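PDB 4YD8: protein PTHB1, which serves as a subunit of the BBSome, a coat complex thought to sort specific membrane proteins to primary cilia, and is represented here by the protein's N-terminal seven-bladed beta-propeller. Local coordinates for residues Asp12-Ile17 with Leu358-Leu363; Asp20-Asp25 with Val46-Gly51; Ile333-Arg338 with Leu352-His357. One frame throughout, in Å; residues are numbered along the deposited sequence. Where two conformers were deposited one is given.

Interaction 1: Asp12-Ile17 with Leu358-Leu363; sequences DWWSTI and LQCSYL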
# COMPACT_ATOMS: atom_id res chain seq x y z
N ASP A 12 14.90 -14.52 7.20
CA ASP A 12 13.53 -14.94 6.93
C ASP A 12 13.05 -15.96 7.95
O ASP A 12 13.85 -16.69 8.55
CB ASP A 12 13.42 -15.53 5.53
CG ASP A 12 14.30 -16.75 5.35
OD1 ASP A 12 15.51 -16.62 5.59
OD2 ASP A 12 13.80 -17.83 4.99
N TRP A 13 11.74 -16.00 8.16
CA TRP A 13 11.20 -16.97 9.10
C TRP A 13 9.91 -17.61 8.58
O TRP A 13 9.32 -18.43 9.27
CB TRP A 13 10.97 -16.32 10.47
CG TRP A 13 10.08 -15.11 10.48
CD1 TRP A 13 10.47 -13.80 10.33
CD2 TRP A 13 8.67 -15.08 10.69
NE1 TRP A 13 9.38 -12.97 10.41
CE2 TRP A 13 8.26 -13.73 10.64
CE3 TRP A 13 7.70 -16.08 10.91
CZ2 TRP A 13 6.93 -13.35 10.80
CZ3 TRP A 13 6.38 -15.70 11.06
CH2 TRP A 13 6.00 -14.34 11.00
N TRP A 14 9.50 -17.24 7.37
CA TRP A 14 8.28 -17.79 6.77
C TRP A 14 8.17 -17.40 5.31
O TRP A 14 8.40 -16.25 4.95
CB TRP A 14 7.03 -17.30 7.51
CG TRP A 14 5.72 -17.90 7.05
CD1 TRP A 14 5.12 -19.03 7.53
CD2 TRP A 14 4.83 -17.38 6.05
NE1 TRP A 14 3.93 -19.25 6.89
CE2 TRP A 14 3.73 -18.25 5.97
CE3 TRP A 14 4.87 -16.27 5.20
CZ2 TRP A 14 2.66 -18.04 5.09
CZ3 TRP A 14 3.81 -16.06 4.33
CH2 TRP A 14 2.72 -16.94 4.29
N SER A 15 7.81 -18.36 4.46
CA SER A 15 7.50 -18.03 3.08
C SER A 15 6.45 -18.97 2.53
O SER A 15 6.24 -20.07 3.04
CB SER A 15 8.76 -18.05 2.21
OG SER A 15 9.18 -19.38 1.95
N THR A 16 5.75 -18.52 1.50
CA THR A 16 4.85 -19.40 0.78
C THR A 16 4.83 -18.98 -0.68
O THR A 16 5.36 -17.93 -1.05
CB THR A 16 3.41 -19.38 1.38
OG1 THR A 16 2.68 -20.53 0.93
CG2 THR A 16 2.65 -18.12 0.98
N ILE A 17 4.23 -19.82 -1.51
CA ILE A 17 4.00 -19.47 -2.90
C ILE A 17 2.49 -19.45 -3.12
O ILE A 17 1.80 -20.42 -2.81
CB ILE A 17 4.70 -20.45 -3.85
CG1 ILE A 17 6.21 -20.38 -3.65
CG2 ILE A 17 4.35 -20.13 -5.30
CD1 ILE A 17 7.00 -21.37 -4.52
N LEU A 358 5.78 -15.03 -1.41
CA LEU A 358 5.45 -14.20 -0.27
C LEU A 358 6.34 -14.59 0.90
O LEU A 358 6.38 -15.77 1.28
CB LEU A 358 3.97 -14.36 0.09
CG LEU A 358 3.41 -13.53 1.26
CD1 LEU A 358 3.46 -12.04 0.93
CD2 LEU A 358 1.99 -13.98 1.58
N GLN A 359 7.06 -13.63 1.47
CA GLN A 359 8.06 -13.95 2.49
C GLN A 359 8.06 -12.97 3.66
O GLN A 359 7.95 -11.74 3.46
CB GLN A 359 9.46 -13.98 1.86
CG GLN A 359 10.60 -14.25 2.88
CD GLN A 359 11.90 -14.55 2.20
OE1 GLN A 359 12.50 -13.67 1.58
NE2 GLN A 359 12.36 -15.79 2.31
N CYS A 360 8.20 -13.49 4.87
CA CYS A 360 8.38 -12.65 6.06
C CYS A 360 9.81 -12.75 6.53
O CYS A 360 10.37 -13.85 6.59
CB CYS A 360 7.45 -13.07 7.21
SG CYS A 360 5.70 -12.99 6.83
N SER A 361 10.40 -11.62 6.89
CA SER A 361 11.76 -11.61 7.42
C SER A 361 11.93 -10.56 8.51
O SER A 361 11.08 -9.67 8.67
CB SER A 361 12.77 -11.37 6.29
OG SER A 361 12.49 -10.15 5.64
N TYR A 362 13.02 -10.68 9.26
CA TYR A 362 13.35 -9.73 10.30
C TYR A 362 14.41 -8.76 9.78
O TYR A 362 15.21 -9.09 8.89
CB TYR A 362 13.88 -10.42 11.55
CG TYR A 362 12.96 -11.43 12.20
CD1 TYR A 362 11.73 -11.06 12.75
CD2 TYR A 362 13.35 -12.76 12.32
CE1 TYR A 362 10.91 -12.00 13.37
CE2 TYR A 362 12.55 -13.70 12.95
CZ TYR A 362 11.33 -13.31 13.47
OH TYR A 362 10.55 -14.26 14.10
N LEU A 363 14.42 -7.56 10.33
CA LEU A 363 15.45 -6.60 9.97
C LEU A 363 16.84 -7.10 10.38
O LEU A 363 16.98 -8.11 11.09
CB LEU A 363 15.13 -5.25 10.61
CG LEU A 363 13.88 -4.66 9.94
CD1 LEU A 363 13.13 -3.76 10.88
CD2 LEU A 363 14.28 -3.90 8.70
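The indole of Trp13 lies between Tyr362 and Cys360, one on each face. Its five-membered ring and the phenol form an offset stack with centroids 4.0 Å apart and planes at 20°, and Trp13 CD1 stands over the middle of the Tyr362 ring. On the opposite face Cys360 CB makes a CH-pi contact, 3.6 Å from Trp13 CE2. The indole gets there because its CG is wedged between the backbone N and the carbonyl carbon (chi1 56°), a rotamer that turns the ring across the partner strand. Cys360 is small enough to sit beneath it, and its sulfur also reaches the second indole obliquely, SG lying 3.8 Å from Trp14 CE3. Trp14, on the same face of the sheet, has CG trans to its own N (chi1 -175°), which carries its ring along toward Leu358 and brings the edge of the six-membered ring there, CZ3 being 3.9 Å from Leu358 CD2.

Two tryptophans face one cysteine because a classic beta bulge interrupts the antiparallel ladder. Trp13 N donates to Cys360 O (3.0 Å), while Cys360 N donates to Trp14 O (2.8 Å); regular pairing then resumes, with mutual bonds between Thr16 and Leu358.

The pairing is the closure of the propeller ring: strand 8-17 supplies the outermost strand of the last blade, whose other three strands come from the C-terminal end of the chain. Strand 348-353 flanks strand 357-362 on its other side. Leu358 and Cys360 pack on Ile44 of the first blade, and Trp14 meets Phe56 edge-to-face while its NE1 is hydrogen-bonded to Asp71.

Interaction 2: Asp20-Asp25 with Val46-Gly51; sequences DKEEFD and VGSFMG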
# COMPACT_ATOMS: atom_id res chain seq x y z
N ASP A 20 -0.90 -21.14 -8.38
CA ASP A 20 -0.10 -21.72 -9.45
C ASP A 20 0.07 -20.75 -10.60
O ASP A 20 -0.87 -20.53 -11.38
CB ASP A 20 -0.74 -23.02 -9.95
CG ASP A 20 0.26 -23.92 -10.65
OD1 ASP A 20 0.57 -23.66 -11.83
OD2 ASP A 20 0.73 -24.88 -10.02
N LYS A 21 1.27 -20.19 -10.71
CA LYS A 21 1.58 -19.20 -11.75
C LYS A 21 0.60 -18.04 -11.74
O LYS A 21 0.16 -17.57 -12.78
CB LYS A 21 1.61 -19.86 -13.13
CG LYS A 21 2.45 -21.13 -13.22
CD LYS A 21 3.76 -21.01 -12.44
CE LYS A 21 4.62 -22.27 -12.58
NZ LYS A 21 4.88 -22.90 -11.25
N GLU A 22 0.26 -17.57 -10.54
CA GLU A 22 -0.53 -16.35 -10.40
C GLU A 22 0.39 -15.13 -10.53
O GLU A 22 1.60 -15.24 -10.38
CB GLU A 22 -1.28 -16.35 -9.06
CG GLU A 22 -2.25 -17.54 -8.94
CD GLU A 22 -3.19 -17.45 -7.75
OE1 GLU A 22 -3.41 -16.33 -7.23
OE2 GLU A 22 -3.73 -18.50 -7.35
N GLU A 23 -0.21 -13.99 -10.84
CA GLU A 23 0.51 -12.73 -11.05
C GLU A 23 -0.03 -11.66 -10.11
O GLU A 23 -1.22 -11.65 -9.75
CB GLU A 23 0.40 -12.27 -12.52
CG GLU A 23 0.88 -13.30 -13.53
CD GLU A 23 0.48 -12.97 -14.96
OE1 GLU A 23 -0.28 -12.00 -15.18
OE2 GLU A 23 0.93 -13.69 -15.87
N PHE A 24 0.86 -10.78 -9.69
CA PHE A 24 0.58 -9.77 -8.68
C PHE A 24 1.30 -8.49 -9.05
O PHE A 24 2.27 -8.53 -9.81
CB PHE A 24 1.07 -10.24 -7.30
CG PHE A 24 0.52 -11.57 -6.89
CD1 PHE A 24 1.06 -12.75 -7.39
CD2 PHE A 24 -0.52 -11.65 -5.99
CE1 PHE A 24 0.55 -13.98 -7.01
CE2 PHE A 24 -1.02 -12.87 -5.60
CZ PHE A 24 -0.49 -14.03 -6.12
N ASP A 25 0.86 -7.36 -8.52
CA ASP A 25 1.63 -6.13 -8.71
C ASP A 25 1.53 -5.29 -7.44
O ASP A 25 0.96 -5.74 -6.44
CB ASP A 25 1.13 -5.34 -9.92
CG ASP A 25 2.22 -4.52 -10.59
OD1 ASP A 25 3.24 -4.20 -9.94
OD2 ASP A 25 2.05 -4.19 -11.78
N VAL A 46 -3.51 -10.62 0.61
CA VAL A 46 -3.02 -10.55 -0.76
C VAL A 46 -4.12 -10.90 -1.75
O VAL A 46 -4.77 -11.94 -1.61
CB VAL A 46 -1.82 -11.50 -1.00
CG1 VAL A 46 -1.31 -11.35 -2.45
CG2 VAL A 46 -0.67 -11.21 -0.05
N GLY A 47 -4.32 -10.03 -2.74
CA GLY A 47 -5.23 -10.34 -3.83
C GLY A 47 -4.43 -10.60 -5.10
O GLY A 47 -3.35 -10.04 -5.26
N SER A 48 -4.92 -11.47 -5.97
CA SER A 48 -4.19 -11.75 -7.20
C SER A 48 -5.00 -11.38 -8.45
O SER A 48 -6.22 -11.24 -8.40
CB SER A 48 -3.77 -13.23 -7.27
OG SER A 48 -4.78 -14.07 -7.76
N PHE A 49 -4.30 -11.23 -9.57
CA PHE A 49 -4.98 -10.91 -10.82
C PHE A 49 -5.74 -12.16 -11.32
O PHE A 49 -6.48 -12.09 -12.29
CB PHE A 49 -4.00 -10.45 -11.90
CG PHE A 49 -3.24 -9.20 -11.57
CD1 PHE A 49 -3.66 -8.35 -10.56
CD2 PHE A 49 -2.10 -8.88 -12.30
CE1 PHE A 49 -2.95 -7.19 -10.28
CE2 PHE A 49 -1.39 -7.73 -12.02
CZ PHE A 49 -1.81 -6.89 -11.02
N MSE A 50 -5.54 -13.29 -10.67
CA MSE A 50 -6.28 -14.49 -10.94
C MSE A 50 -7.53 -14.59 -10.09
O MSE A 50 -8.22 -15.59 -10.12
CB MSE A 50 -5.42 -15.70 -10.74
CG MSE A 50 -4.46 -16.05 -11.88
SE MSE A 50 -3.44 -14.57 -12.63
CE MSE A 50 -2.48 -15.47 -14.10
N GLY A 51 -7.84 -13.58 -9.31
CA GLY A 51 -9.14 -13.46 -8.66
C GLY A 51 -9.20 -13.99 -7.23
O GLY A 51 -10.23 -13.86 -6.58
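This is a loop-to-turn contact: residues 20-25, on the passage from the outermost strand of the last blade into the first blade, lie against the tight hairpin turn that follows strand 43-47. One straight backbone bond joins them, Phe49 N to Glu23 O (3.1 Å, 174° at the hydrogen). A second link is made by side chains: Ser48 OG donates to Glu22 OE1 at 2.7 Å, meeting the carboxylate from above its plane. The same hydroxyl accepts a weak bond from Met50 N, tying the serine into its own type I turn. Gly51 closes that turn with a positive phi (95°), a conformation easy for glycine.

Phe24 folds its ring back over the strand end, CE2 coming 3.2 Å from Ser48 CB and 3.5 Å from Val46 CG1, with Gly47 O at the ring edge. Phe49 lays a ring face over Phe24 CA. The selenomethionine Met50 bends at chi2 to run antiparallel to Glu22, its CE 3.6 Å from Lys21 O.

Glu22 is buried yet well provided for: Ser48 takes OE1 and Arg54 forms a salt bridge with OE2, an environment that would probably favour the ionised carboxylate.

Interaction 3: Ile333-Arg338 with Leu352-His357; sequences IPVAVR and LSDDGH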
# COMPACT_ATOMS: atom_id res chain seq x y z
N ILE A 333 12.41 -10.78 -6.93
CA ILE A 333 12.18 -9.35 -7.07
C ILE A 333 10.84 -8.96 -6.46
O ILE A 333 9.80 -9.46 -6.85
CB ILE A 333 12.19 -8.92 -8.56
CG1 ILE A 333 13.56 -9.20 -9.17
CG2 ILE A 333 11.82 -7.44 -8.70
CD1 ILE A 333 13.62 -8.95 -10.67
N PRO A 334 10.87 -8.03 -5.49
CA PRO A 334 9.64 -7.60 -4.83
C PRO A 334 8.84 -6.61 -5.70
O PRO A 334 9.43 -5.66 -6.22
CB PRO A 334 10.14 -6.94 -3.55
CG PRO A 334 11.52 -6.40 -3.94
CD PRO A 334 12.07 -7.32 -4.99
N VAL A 335 7.55 -6.84 -5.85
CA VAL A 335 6.67 -5.82 -6.44
C VAL A 335 6.01 -5.00 -5.36
O VAL A 335 5.46 -3.94 -5.63
CB VAL A 335 5.56 -6.40 -7.32
CG1 VAL A 335 6.13 -6.95 -8.59
CG2 VAL A 335 4.72 -7.43 -6.54
N ALA A 336 6.02 -5.51 -4.12
CA ALA A 336 5.51 -4.76 -2.98
C ALA A 336 6.24 -5.18 -1.72
O ALA A 336 6.63 -6.34 -1.58
CB ALA A 336 4.00 -4.96 -2.79
N VAL A 337 6.42 -4.22 -0.82
CA VAL A 337 7.00 -4.49 0.49
C VAL A 337 6.18 -3.75 1.53
O VAL A 337 5.73 -2.62 1.30
CB VAL A 337 8.49 -4.06 0.55
CG1 VAL A 337 8.68 -2.59 0.15
CG2 VAL A 337 9.06 -4.33 1.92
N ARG A 338 5.95 -4.41 2.66
CA ARG A 338 5.27 -3.81 3.81
C ARG A 338 6.01 -4.14 5.09
O ARG A 338 6.76 -5.12 5.15
CB ARG A 338 3.81 -4.29 3.89
CG ARG A 338 2.96 -3.82 2.69
CD ARG A 338 2.63 -2.35 2.84
NE ARG A 338 1.69 -1.87 1.82
CZ ARG A 338 2.03 -1.51 0.60
NH1 ARG A 338 3.30 -1.56 0.20
NH2 ARG A 338 1.09 -1.09 -0.25
N LEU A 352 6.38 -9.34 -1.47
CA LEU A 352 5.62 -10.09 -2.46
C LEU A 352 6.23 -9.89 -3.84
O LEU A 352 6.47 -8.75 -4.26
CB LEU A 352 4.16 -9.63 -2.46
CG LEU A 352 3.25 -10.25 -3.53
CD1 LEU A 352 3.03 -11.74 -3.28
CD2 LEU A 352 1.93 -9.51 -3.56
N SER A 353 6.46 -10.99 -4.56
CA SER A 353 6.99 -10.93 -5.93
C SER A 353 5.85 -10.98 -6.94
O SER A 353 4.70 -11.29 -6.59
CB SER A 353 7.98 -12.07 -6.18
OG SER A 353 7.30 -13.31 -6.27
N ASP A 354 6.12 -10.70 -8.22
CA ASP A 354 5.02 -10.62 -9.16
C ASP A 354 4.50 -12.00 -9.56
O ASP A 354 3.47 -12.11 -10.22
CB ASP A 354 5.39 -9.80 -10.41
CG ASP A 354 6.46 -10.44 -11.29
OD1 ASP A 354 6.85 -11.61 -11.09
OD2 ASP A 354 6.90 -9.75 -12.23
N ASP A 355 5.19 -13.06 -9.15
CA ASP A 355 4.68 -14.40 -9.42
C ASP A 355 4.26 -15.11 -8.13
O ASP A 355 4.05 -16.32 -8.10
CB ASP A 355 5.71 -15.22 -10.20
CG ASP A 355 7.00 -15.43 -9.43
OD1 ASP A 355 7.23 -14.74 -8.41
OD2 ASP A 355 7.80 -16.28 -9.86
N GLY A 356 4.12 -14.35 -7.05
CA GLY A 356 3.46 -14.88 -5.87
C GLY A 356 4.33 -15.47 -4.79
O GLY A 356 3.83 -16.19 -3.94
N HIS A 357 5.62 -15.15 -4.80
CA HIS A 357 6.46 -15.53 -3.67
C HIS A 357 6.24 -14.52 -2.55
O HIS A 357 6.44 -13.32 -2.72
CB HIS A 357 7.94 -15.60 -4.06
CG HIS A 357 8.24 -16.70 -5.02
ND1 HIS A 357 8.66 -17.95 -4.61
CD2 HIS A 357 8.17 -16.75 -6.37
CE1 HIS A 357 8.84 -18.72 -5.67
NE2 HIS A 357 8.55 -18.02 -6.75
O HOH W 1 8.60 -9.90 -9.13
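Leu352 O accepts two backbone bonds, from Val335 N (2.7 Å) and Ala336 N (3.3 Å), both donors lying in the carbonyl plane. In return Leu352 N donates to Ala336 O at 3.0 Å. Two residues thus face one, which is a classic beta bulge, and the chain turns its corner at Val335.

The valine lays its two methyls along the partner chain. CG1, trans to the carbonyl carbon (chi1 -71°), reaches Asp354 CB at 3.5 Å, the two side chains crossing at about a right angle; CG2 comes down to 3.2 Å from Leu352 O. A branched apolar residue suits this spot, since one methyl can rest on the Leu352 carbonyl while the other reaches the next turn of chain at Asp354.

The pair forms the open end of the hairpin made by strands 334-342 and 348-353, the inner two strands of the last propeller blade. Here the strands part, and a water spans the gap, donating to Ile333 O (2.6 Å) and accepting from Asp354 N (2.8 Å). Strand 348-353 then enters a type I turn from Ser353 to Gly356, whose last residue adopts a positive phi that glycine tolerates readily. Ser353 OG braces the turn from within: it donates to Asp355 OD1 (2.6 Å), nearly along the C-O direction, and accepts from His357 N. The serine oxygen also lies at the edge of the His357 ring, which stacks on His332.

Below the bulge, Leu352 and Ala336 point to the same side of the sheet and pack against Leu29 of the first blade, where Leu352 also meets Leu18 and Phe24.

Overall arrangement
Interactions 1 and 3 belong to the same blade, the outer and inner strand pairs of its four, and both contain a classic bulge; interaction 2 joins the passage to the next blade with that blade's own turn. Interaction 1 has its centre farthest of the three from the centre of the chain, about 18 Å; its Cys360 and Leu358 are buried while its aromatic rings are partly exposed. The pairing of 333-338 with 352-357, at about 12 Å, relies mostly on backbone bonds and a water, whereas interaction 2 adds a buried carboxylate. All three touch: Phe24 N probably bonds Asp354 O, Leu358 packs on both Val46 and Leu352, and Ile17 meets His357.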